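Local coordinates for DNA repair and telomere maintenance protein nbs1 (PDB 3HUF) that serves as the adaptor subunit of the MRN complex in DNA double-strand break repair, using its FHA and BRCT domains to bind phosphorylated partner proteins, at residues R114-Q119 with L136-G141; H150-R155 with V174-S179; G158-V163 with N212-S217. All blocks are in the same frame, centred on the assembly; numbering follows the deposited sequence.

Overall arrangement
From the N terminus, contact 1 opens on 114-119 and closes when the chain, having passed through helix 123-134, returns at 136-141 as a parallel neighbour. Contact 2 follows in series: 150-155 lies on the other side of strand 118-120, and the loop through helix 163-170 closes at 174-179. Both contacts therefore belong to one parallel sheet, the core of the first BRCT repeat. Contact 3 crosses contact 2, because 158-163 lies inside that second loop whereas 212-217 comes only after helix 198-209. It ties the loop before helix 163-170 to the connection between the two BRCT sheets, and Phe215 there packs against Met153 and Ile175 of contact 2.

Contact 1: R114-Q119 with L136-G141; sequences RSMCIQ and LGIPTG
Ile138 to Gly141 run beside Met116 to Gln119, and their ends, 118-119 and 140-141, pair as parallel strands. Gly137, the first residue past the last turn of helix 123-134, closes it in a Schellman motif; its phi of 92° suits glycine, since a side chain would press on the preceding carbonyl oxygen. Its carbonyl joins the contact through a water that donates to both Gly137 O and Met116 O. Ile138 follows, and its two branches divide the work. CG2, anti to the backbone N, lies 3.7 Å from CG1 of Ile118, while CD1, at the end of the other branch, reaches SD of Met116 at 3.8 Å. The extended, unbranched Met116 chain carries its sulfur past this branch at a slant. With only a methyl in place of the Ile138 side chain, as in alanine, the Met116 sulfur and Ile118 CG1 would probably lose the partner they share and could shift. Pro139 has no N-H to give; its ring packs instead, CD 3.3 Å from Met116 O and CG against SG of Cys117. Its carbonyl accepts from Ile118 N at 2.9 Å in an almost straight bond (171°), with the donor in the carbonyl plane. Beta-branched Thr140 suits the strand; its CA-H approaches Ile118 O, and its side chain turns to Leu126, Ala130 and Leu133 of helix 123-134. At Gly141 the backbone N donates to that same Ile118 O, less directly, at 3.3 Å and 141°. Gly141 O in turn receives the CA-H of Gln119, whose amide end bonds Leu142 O. Strand 118-120, helix 123-134 and strand 140-141 thus form a beta-alpha-beta crossover, the opening unit of the four-stranded parallel sheet of a BRCT domain.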
loop_
_atom_site.group_PDB
_atom_site.type_symbol
_atom_site.label_atom_id
_atom_site.label_comp_id
_atom_site.label_asym_id
_atom_site.label_seq_id
_atom_site.Cartn_x
_atom_site.Cartn_y
_atom_site.Cartn_z
ATOM N N ARG A 114 -5.017 8.631 0.391
ATOM C CA ARG A 114 -5.368 7.225 0.309
ATOM C C ARG A 114 -4.080 6.421 0.508
ATOM O O ARG A 114 -3.085 6.701 -0.152
ATOM C CB ARG A 114 -5.972 6.908 -1.070
ATOM C CG ARG A 114 -6.560 5.494 -1.222
ATOM C CD ARG A 114 -7.461 5.324 -2.514
ATOM N NE ARG A 114 -8.730 6.073 -2.505
ATOM C CZ ARG A 114 -9.800 5.747 -1.778
ATOM N NH1 ARG A 114 -9.765 4.688 -0.961
ATOM N NH2 ARG A 114 -10.908 6.490 -1.843
ATOM N N SER A 115 -4.114 5.433 1.405
ATOM C CA SER A 115 -2.972 4.548 1.670
ATOM C C SER A 115 -2.557 3.764 0.452
ATOM O O SER A 115 -3.386 3.149 -0.216
ATOM C CB SER A 115 -3.315 3.542 2.769
ATOM O OG SER A 115 -3.413 4.189 4.015
ATOM N N MET A 116 -1.264 3.782 0.166
ATOM C CA MET A 116 -0.713 2.997 -0.924
ATOM C C MET A 116 0.786 3.019 -0.761
ATOM O O MET A 116 1.425 4.066 -0.953
ATOM C CB MET A 116 -1.108 3.564 -2.285
ATOM C CG MET A 116 -0.864 2.597 -3.424
ATOM S SD MET A 116 -1.352 3.257 -5.034
ATOM C CE MET A 116 -1.167 1.732 -5.968
ATOM N N CYS A 117 1.321 1.865 -0.357
ATOM C CA CYS A 117 2.749 1.650 -0.165
ATOM C C CYS A 117 3.053 0.305 -0.777
ATOM O O CYS A 117 2.386 -0.679 -0.470
ATOM C CB CYS A 117 3.127 1.607 1.325
ATOM S SG CYS A 117 3.048 3.189 2.188
ATOM N N ILE A 118 4.068 0.272 -1.629
ATOM C CA ILE A 118 4.342 -0.909 -2.450
ATOM C C ILE A 118 5.638 -1.601 -2.025
ATOM O O ILE A 118 6.716 -1.009 -2.081
ATOM C CB ILE A 118 4.334 -0.566 -3.976
ATOM C CG1 ILE A 118 2.920 -0.138 -4.434
ATOM C CG2 ILE A 118 4.811 -1.762 -4.793
ATOM C CD1 ILE A 118 2.782 0.117 -5.931
ATOM N N GLN A 119 5.525 -2.853 -1.571
ATOM C CA GLN A 119 6.702 -3.640 -1.231
ATOM C C GLN A 119 7.158 -4.436 -2.441
ATOM O O GLN A 119 6.322 -4.953 -3.177
ATOM C CB GLN A 119 6.421 -4.587 -0.059
ATOM C CG GLN A 119 7.623 -5.497 0.295
ATOM C CD GLN A 119 7.379 -6.320 1.528
ATOM O OE1 GLN A 119 6.238 -6.573 1.887
ATOM N NE2 GLN A 119 8.448 -6.737 2.195
ATOM N N LEU A 136 4.872 9.380 -8.385
ATOM C CA LEU A 136 3.428 9.339 -8.227
ATOM C C LEU A 136 2.965 9.565 -6.792
ATOM O O LEU A 136 1.770 9.672 -6.557
ATOM C CB LEU A 136 2.861 7.989 -8.709
ATOM C CG LEU A 136 3.120 7.579 -10.160
ATOM C CD1 LEU A 136 2.484 6.209 -10.490
ATOM C CD2 LEU A 136 2.609 8.667 -11.119
ATOM N N GLY A 137 3.895 9.615 -5.843
ATOM C CA GLY A 137 3.566 9.719 -4.405
ATOM C C GLY A 137 3.445 8.385 -3.695
ATOM O O GLY A 137 2.804 8.283 -2.630
ATOM N N ILE A 138 4.029 7.343 -4.293
ATOM C CA ILE A 138 3.888 5.997 -3.756
ATOM C C ILE A 138 5.205 5.563 -3.095
ATOM O O ILE A 138 6.182 5.325 -3.784
ATOM C CB ILE A 138 3.403 4.952 -4.830
ATOM C CG1 ILE A 138 2.048 5.370 -5.423
ATOM C CG2 ILE A 138 3.272 3.510 -4.198
ATOM C CD1 ILE A 138 1.707 4.645 -6.788
ATOM N N PRO A 139 5.231 5.485 -1.747
ATOM C CA PRO A 139 6.426 4.950 -1.074
ATOM C C PRO A 139 6.622 3.470 -1.398
ATOM O O PRO A 139 5.644 2.733 -1.629
ATOM C CB PRO A 139 6.133 5.149 0.420
ATOM C CG PRO A 139 4.977 6.140 0.482
ATOM C CD PRO A 139 4.183 5.878 -0.780
ATOM N N THR A 140 7.887 3.058 -1.437
ATOM C CA THR A 140 8.267 1.703 -1.809
ATOM C C THR A 140 9.372 1.234 -0.875
ATOM O O THR A 140 10.042 2.062 -0.224
ATOM C CB THR A 140 8.824 1.669 -3.223
ATOM O OG1 THR A 140 9.815 2.699 -3.347
ATOM C CG2 THR A 140 7.735 1.922 -4.257
ATOM N N GLY A 141 9.585 -0.082 -0.833
ATOM C CA GLY A 141 10.622 -0.670 0.000
ATOM C C GLY A 141 10.728 -2.163 -0.210
ATOM O O GLY A 141 9.962 -2.750 -0.982
HETATM O O HOH W 1 0.670 6.449 -2.128
#

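Contact 2: H150-R155 with V174-S179; sequences HFVMNR and VIIDDS
Phe151 O is gripped from the neighbouring strand by the N-H of Ile176, at 2.8 Å and nearly straight (170°), and more loosely by the CA-H of Ile175. Two further bonds continue the parallel ladder: Phe151 N donates to Val174 O at 2.9 Å, and Met153 N to Ile176 O at 3.2 Å. On one face of the sheet the imidazole of His150 runs alongside Val174, with its CD2 3.6 Å from CB of Val174. Ile176 brings CG2 to the edge of that ring. Its CG1 is set between its own backbone N and carbonyl carbon (chi1 53°), which places CD1 against both CB of His150 and CG2 of Val152, 3.9 Å from each. The beta-branched Val152 and Ile176 suit the buried part of this face. On the other face, the bent Met153 chain lies roughly perpendicular to Ile175, CG resting 3.7 Å from CG2 of Ile175. Beyond the ladder, a water donates to Met153 O and accepts from Asp178 N, joining the strand end to the start of a helix. Asp177 is the N-cap there: its OD2 takes the hydroxyl of Ser179 at 2.7 Å on the syn side, plus a weak bond from Ser179 N. Strand 174-176 forms the outer edge of the sheet and strand 150-152 lies inside it, against strand 118-120. Helix 198-209 lies along the edge strand, touching His150 and Val174 and, through Phe205, also Ile175, while helix 163-170 packs on Phe151, Met153 and Ile175.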
loop_
_atom_site.group_PDB
_atom_site.type_symbol
_atom_site.label_atom_id
_atom_site.label_comp_id
_atom_site.label_asym_id
_atom_site.label_seq_id
_atom_site.Cartn_x
_atom_site.Cartn_y
_atom_site.Cartn_z
ATOM N N HIS A 150 0.385 -3.105 -1.194
ATOM C CA HIS A 150 0.575 -3.951 -2.385
ATOM C C HIS A 150 1.951 -4.540 -2.364
ATOM O O HIS A 150 2.890 -3.911 -1.859
ATOM C CB HIS A 150 0.408 -3.142 -3.669
ATOM C CG HIS A 150 -0.971 -2.598 -3.863
ATOM N ND1 HIS A 150 -1.446 -1.508 -3.161
ATOM C CD2 HIS A 150 -1.973 -2.983 -4.688
ATOM C CE1 HIS A 150 -2.690 -1.252 -3.534
ATOM N NE2 HIS A 150 -3.027 -2.120 -4.475
ATOM N N PHE A 151 2.072 -5.740 -2.931
ATOM C CA PHE A 151 3.321 -6.473 -2.926
ATOM C C PHE A 151 3.618 -6.932 -4.331
ATOM O O PHE A 151 2.795 -7.614 -4.925
ATOM C CB PHE A 151 3.224 -7.695 -2.000
ATOM C CG PHE A 151 4.488 -8.522 -1.955
ATOM C CD1 PHE A 151 5.479 -8.236 -1.039
ATOM C CD2 PHE A 151 4.685 -9.587 -2.851
ATOM C CE1 PHE A 151 6.650 -8.990 -0.997
ATOM C CE2 PHE A 151 5.850 -10.346 -2.816
ATOM C CZ PHE A 151 6.831 -10.054 -1.885
ATOM N N VAL A 152 4.793 -6.563 -4.847
ATOM C CA VAL A 152 5.203 -6.968 -6.188
ATOM C C VAL A 152 6.018 -8.237 -6.144
ATOM O O VAL A 152 7.169 -8.202 -5.719
ATOM C CB VAL A 152 6.099 -5.910 -6.873
ATOM C CG1 VAL A 152 6.332 -6.293 -8.347
ATOM C CG2 VAL A 152 5.479 -4.518 -6.742
ATOM N N MET A 153 5.441 -9.346 -6.594
ATOM C CA MET A 153 6.189 -10.605 -6.677
ATOM C C MET A 153 7.072 -10.578 -7.902
ATOM O O MET A 153 6.722 -9.918 -8.890
ATOM C CB MET A 153 5.240 -11.799 -6.760
ATOM C CG MET A 153 4.125 -11.616 -7.747
ATOM S SD MET A 153 3.269 -13.112 -8.282
ATOM C CE MET A 153 3.110 -14.041 -6.811
ATOM N N ASN A 154 8.202 -11.287 -7.851
ATOM C CA ASN A 154 9.023 -11.488 -9.050
ATOM C C ASN A 154 8.255 -12.284 -10.100
ATOM O O ASN A 154 7.308 -13.012 -9.768
ATOM C CB ASN A 154 10.357 -12.213 -8.761
ATOM C CG ASN A 154 11.160 -11.564 -7.649
ATOM O OD1 ASN A 154 10.965 -10.380 -7.321
ATOM N ND2 ASN A 154 12.070 -12.346 -7.043
ATOM N N ARG A 155 8.664 -12.117 -11.359
ATOM C CA ARG A 155 8.214 -12.964 -12.461
ATOM C C ARG A 155 8.247 -14.416 -12.008
ATOM O O ARG A 155 9.316 -14.948 -11.692
ATOM C CB ARG A 155 9.147 -12.779 -13.659
ATOM C CG ARG A 155 8.659 -13.343 -14.971
ATOM C CD ARG A 155 9.748 -13.202 -16.041
ATOM N NE ARG A 155 9.371 -13.810 -17.306
ATOM C CZ ARG A 155 8.935 -13.121 -18.358
ATOM N NH1 ARG A 155 8.834 -11.795 -18.287
ATOM N NH2 ARG A 155 8.602 -13.754 -19.482
ATOM N N VAL A 174 -2.569 -7.028 -1.339
ATOM C CA VAL A 174 -2.852 -7.201 -2.759
ATOM C C VAL A 174 -1.543 -7.532 -3.492
ATOM O O VAL A 174 -0.575 -6.792 -3.430
ATOM C CB VAL A 174 -3.507 -5.917 -3.350
ATOM C CG1 VAL A 174 -3.815 -6.089 -4.841
ATOM C CG2 VAL A 174 -4.780 -5.565 -2.586
ATOM N N ILE A 175 -1.510 -8.670 -4.183
ATOM C CA ILE A 175 -0.291 -9.081 -4.855
ATOM C C ILE A 175 -0.337 -8.639 -6.307
ATOM O O ILE A 175 -1.284 -8.900 -7.026
ATOM C CB ILE A 175 -0.048 -10.605 -4.709
ATOM C CG1 ILE A 175 0.188 -10.955 -3.226
ATOM C CG2 ILE A 175 1.128 -11.064 -5.601
ATOM C CD1 ILE A 175 0.188 -12.435 -2.977
ATOM N N ILE A 176 0.684 -7.919 -6.737
ATOM C CA ILE A 176 0.689 -7.441 -8.103
ATOM C C ILE A 176 1.947 -7.930 -8.789
ATOM O O ILE A 176 2.790 -8.588 -8.164
ATOM C CB ILE A 176 0.608 -5.893 -8.146
ATOM C CG1 ILE A 176 1.700 -5.277 -7.264
ATOM C CG2 ILE A 176 -0.787 -5.429 -7.728
ATOM C CD1 ILE A 176 1.722 -3.760 -7.277
ATOM N N ASP A 177 2.081 -7.591 -10.061
ATOM C CA ASP A 177 3.313 -7.858 -10.758
ATOM C C ASP A 177 3.683 -6.740 -11.711
ATOM O O ASP A 177 3.048 -5.689 -11.734
ATOM C CB ASP A 177 3.288 -9.232 -11.457
ATOM C CG ASP A 177 2.232 -9.346 -12.554
ATOM O OD1 ASP A 177 2.022 -10.481 -13.003
ATOM O OD2 ASP A 177 1.619 -8.347 -13.001
ATOM N N ASP A 178 4.747 -7.012 -12.463
ATOM C CA ASP A 178 5.299 -6.197 -13.539
ATOM C C ASP A 178 4.261 -5.530 -14.443
ATOM O O ASP A 178 4.387 -4.354 -14.775
ATOM C CB ASP A 178 6.146 -7.151 -14.398
ATOM C CG ASP A 178 7.238 -6.455 -15.134
ATOM O OD1 ASP A 178 8.321 -6.289 -14.529
ATOM O OD2 ASP A 178 7.025 -6.108 -16.325
ATOM N N SER A 179 3.249 -6.288 -14.866
ATOM C CA SER A 179 2.223 -5.774 -15.786
ATOM C C SER A 179 1.435 -4.596 -15.185
ATOM O O SER A 179 1.095 -3.649 -15.892
ATOM C CB SER A 179 1.278 -6.899 -16.256
ATOM O OG SER A 179 0.423 -7.332 -15.202
HETATM O O HOH W 2 6.672 -9.124 -11.507
#

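Contact 3: G158-V163 with N212-S217; sequences GSSITV and NDQFPS
Gln214 leaves its backbone with CG anti to the carbonyl carbon (chi1 -66°) and then bends at chi2, which swings the amide across to the backbone of Ser160 and Ile161. There OE1 accepts from Ile161 N at 3.0 Å, although the donor stands above the amide plane and not on a lone pair. The CA of Ser160 lies close to the same oxygen, at 3.3 Å. A glutamine suits the place because its long chain offers an acceptor at the end and methylene groups on the way. Ile161 runs alongside it head to tail, its CG2 meeting CB of Gln214 at 3.7 Å. The other Ile161 branch ends in CD1, which lies near Gln214 O and over one face of the Phe215 ring, 4.0 Å from CZ and offset toward the rim. Apolar Ile161 and Phe215 suit this buried part, where both touch Met153. The amide nitrogen of Gln214 has a weak bond to OD1 of Asp213, which may lightly restrain its rotation.

Asn212 organises the partner loop. Its OD1 accepts from Gln214 N at 3.2 Å, and its backbone O accepts from Phe215 N, while its CG sits at the edge of the Phe215 ring. Trp298 of helix 294-302 donates to Gln214 O and also touches Ile161, and Phe169 meets the Phe215 ring. The 212-217 loop is thus an Asx turn combined with a type I beta turn, and it docks between the two repeats of a tandem BRCT region, linking the approach to helix 163-170 of the first with helix 294-302 of the second.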
loop_
_atom_site.group_PDB
_atom_site.type_symbol
_atom_site.label_atom_id
_atom_site.label_comp_id
_atom_site.label_asym_id
_atom_site.label_seq_id
_atom_site.Cartn_x
_atom_site.Cartn_y
_atom_site.Cartn_z
ATOM N N GLY A 158 8.026 -19.926 -13.847
ATOM C CA GLY A 158 7.781 -21.368 -13.719
ATOM C C GLY A 158 8.398 -21.984 -12.461
ATOM O O GLY A 158 8.696 -23.182 -12.425
ATOM N N SER A 159 8.592 -21.169 -11.422
ATOM C CA SER A 159 9.244 -21.631 -10.196
ATOM C C SER A 159 8.450 -21.278 -8.936
ATOM O O SER A 159 7.437 -20.567 -9.004
ATOM C CB SER A 159 10.672 -21.070 -10.095
ATOM O OG SER A 159 10.666 -19.654 -9.969
ATOM N N SER A 160 8.929 -21.769 -7.792
ATOM C CA SER A 160 8.288 -21.540 -6.503
ATOM C C SER A 160 8.206 -20.057 -6.163
ATOM O O SER A 160 9.115 -19.288 -6.502
ATOM C CB SER A 160 9.075 -22.239 -5.395
ATOM O OG SER A 160 9.064 -23.642 -5.559
ATOM N N ILE A 161 7.135 -19.662 -5.474
ATOM C CA ILE A 161 7.037 -18.282 -4.949
ATOM C C ILE A 161 7.867 -18.139 -3.660
ATOM O O ILE A 161 8.142 -19.126 -2.973
ATOM C CB ILE A 161 5.566 -17.815 -4.689
ATOM C CG1 ILE A 161 4.868 -18.696 -3.637
ATOM C CG2 ILE A 161 4.785 -17.704 -6.014
ATOM C CD1 ILE A 161 3.547 -18.127 -3.126
ATOM N N THR A 162 8.270 -16.917 -3.351
ATOM C CA THR A 162 9.101 -16.651 -2.183
ATOM C C THR A 162 8.262 -16.528 -0.915
ATOM O O THR A 162 7.048 -16.338 -0.984
ATOM C CB THR A 162 9.860 -15.325 -2.352
ATOM O OG1 THR A 162 8.915 -14.259 -2.498
ATOM C CG2 THR A 162 10.793 -15.371 -3.567
ATOM N N VAL A 163 8.932 -16.627 0.238
ATOM C CA VAL A 163 8.311 -16.413 1.552
ATOM C C VAL A 163 7.651 -15.031 1.669
ATOM O O VAL A 163 6.613 -14.885 2.315
ATOM C CB VAL A 163 9.338 -16.569 2.696
ATOM C CG1 VAL A 163 8.631 -16.642 4.039
ATOM C CG2 VAL A 163 10.148 -17.821 2.499
ATOM N N ASN A 212 -3.044 -21.173 -10.715
ATOM C CA ASN A 212 -1.688 -21.028 -10.202
ATOM C C ASN A 212 -1.444 -22.003 -9.045
ATOM O O ASN A 212 -2.026 -21.837 -7.975
ATOM C CB ASN A 212 -1.471 -19.575 -9.764
ATOM C CG ASN A 212 -0.003 -19.209 -9.642
ATOM O OD1 ASN A 212 0.830 -20.040 -9.288
ATOM N ND2 ASN A 212 0.319 -17.950 -9.922
ATOM N N ASP A 213 -0.591 -23.012 -9.264
ATOM C CA ASP A 213 -0.311 -24.027 -8.237
ATOM C C ASP A 213 0.598 -23.560 -7.083
ATOM O O ASP A 213 1.083 -24.371 -6.288
ATOM C CB ASP A 213 0.210 -25.338 -8.862
ATOM C CG ASP A 213 1.681 -25.263 -9.318
ATOM O OD1 ASP A 213 2.312 -24.179 -9.315
ATOM O OD2 ASP A 213 2.210 -26.329 -9.703
ATOM N N GLN A 214 0.839 -22.263 -7.005
ATOM C CA GLN A 214 1.611 -21.712 -5.915
ATOM C C GLN A 214 0.671 -21.011 -4.930
ATOM O O GLN A 214 1.088 -20.595 -3.850
ATOM C CB GLN A 214 2.674 -20.741 -6.453
ATOM C CG GLN A 214 3.766 -21.412 -7.304
ATOM C CD GLN A 214 4.631 -22.374 -6.492
ATOM O OE1 GLN A 214 5.232 -21.986 -5.489
ATOM N NE2 GLN A 214 4.689 -23.635 -6.925
ATOM N N PHE A 215 -0.600 -20.896 -5.319
ATOM C CA PHE A 215 -1.621 -20.250 -4.494
ATOM C C PHE A 215 -2.838 -21.146 -4.340
ATOM O O PHE A 215 -3.177 -21.887 -5.264
ATOM C CB PHE A 215 -2.085 -18.945 -5.133
ATOM C CG PHE A 215 -1.049 -17.867 -5.138
ATOM C CD1 PHE A 215 -0.236 -17.675 -6.250
ATOM C CD2 PHE A 215 -0.895 -17.031 -4.028
ATOM C CE1 PHE A 215 0.716 -16.681 -6.256
ATOM C CE2 PHE A 215 0.051 -16.042 -4.010
ATOM C CZ PHE A 215 0.860 -15.847 -5.115
ATOM N N PRO A 216 -3.508 -21.080 -3.172
ATOM C CA PRO A 216 -4.850 -21.653 -3.104
ATOM C C PRO A 216 -5.867 -20.593 -3.537
ATOM O O PRO A 216 -5.467 -19.544 -4.049
ATOM C CB PRO A 216 -5.004 -22.011 -1.624
ATOM C CG PRO A 216 -4.153 -21.014 -0.907
ATOM C CD PRO A 216 -3.084 -20.519 -1.873
ATOM N N SER A 217 -7.156 -20.865 -3.341
ATOM C CA SER A 217 -8.218 -19.945 -3.775
ATOM C C SER A 217 -8.194 -18.568 -3.090
ATOM O O SER A 217 -8.409 -17.532 -3.736
ATOM C CB SER A 217 -9.592 -20.604 -3.596
ATOM O OG SER A 217 -9.816 -21.609 -4.581
#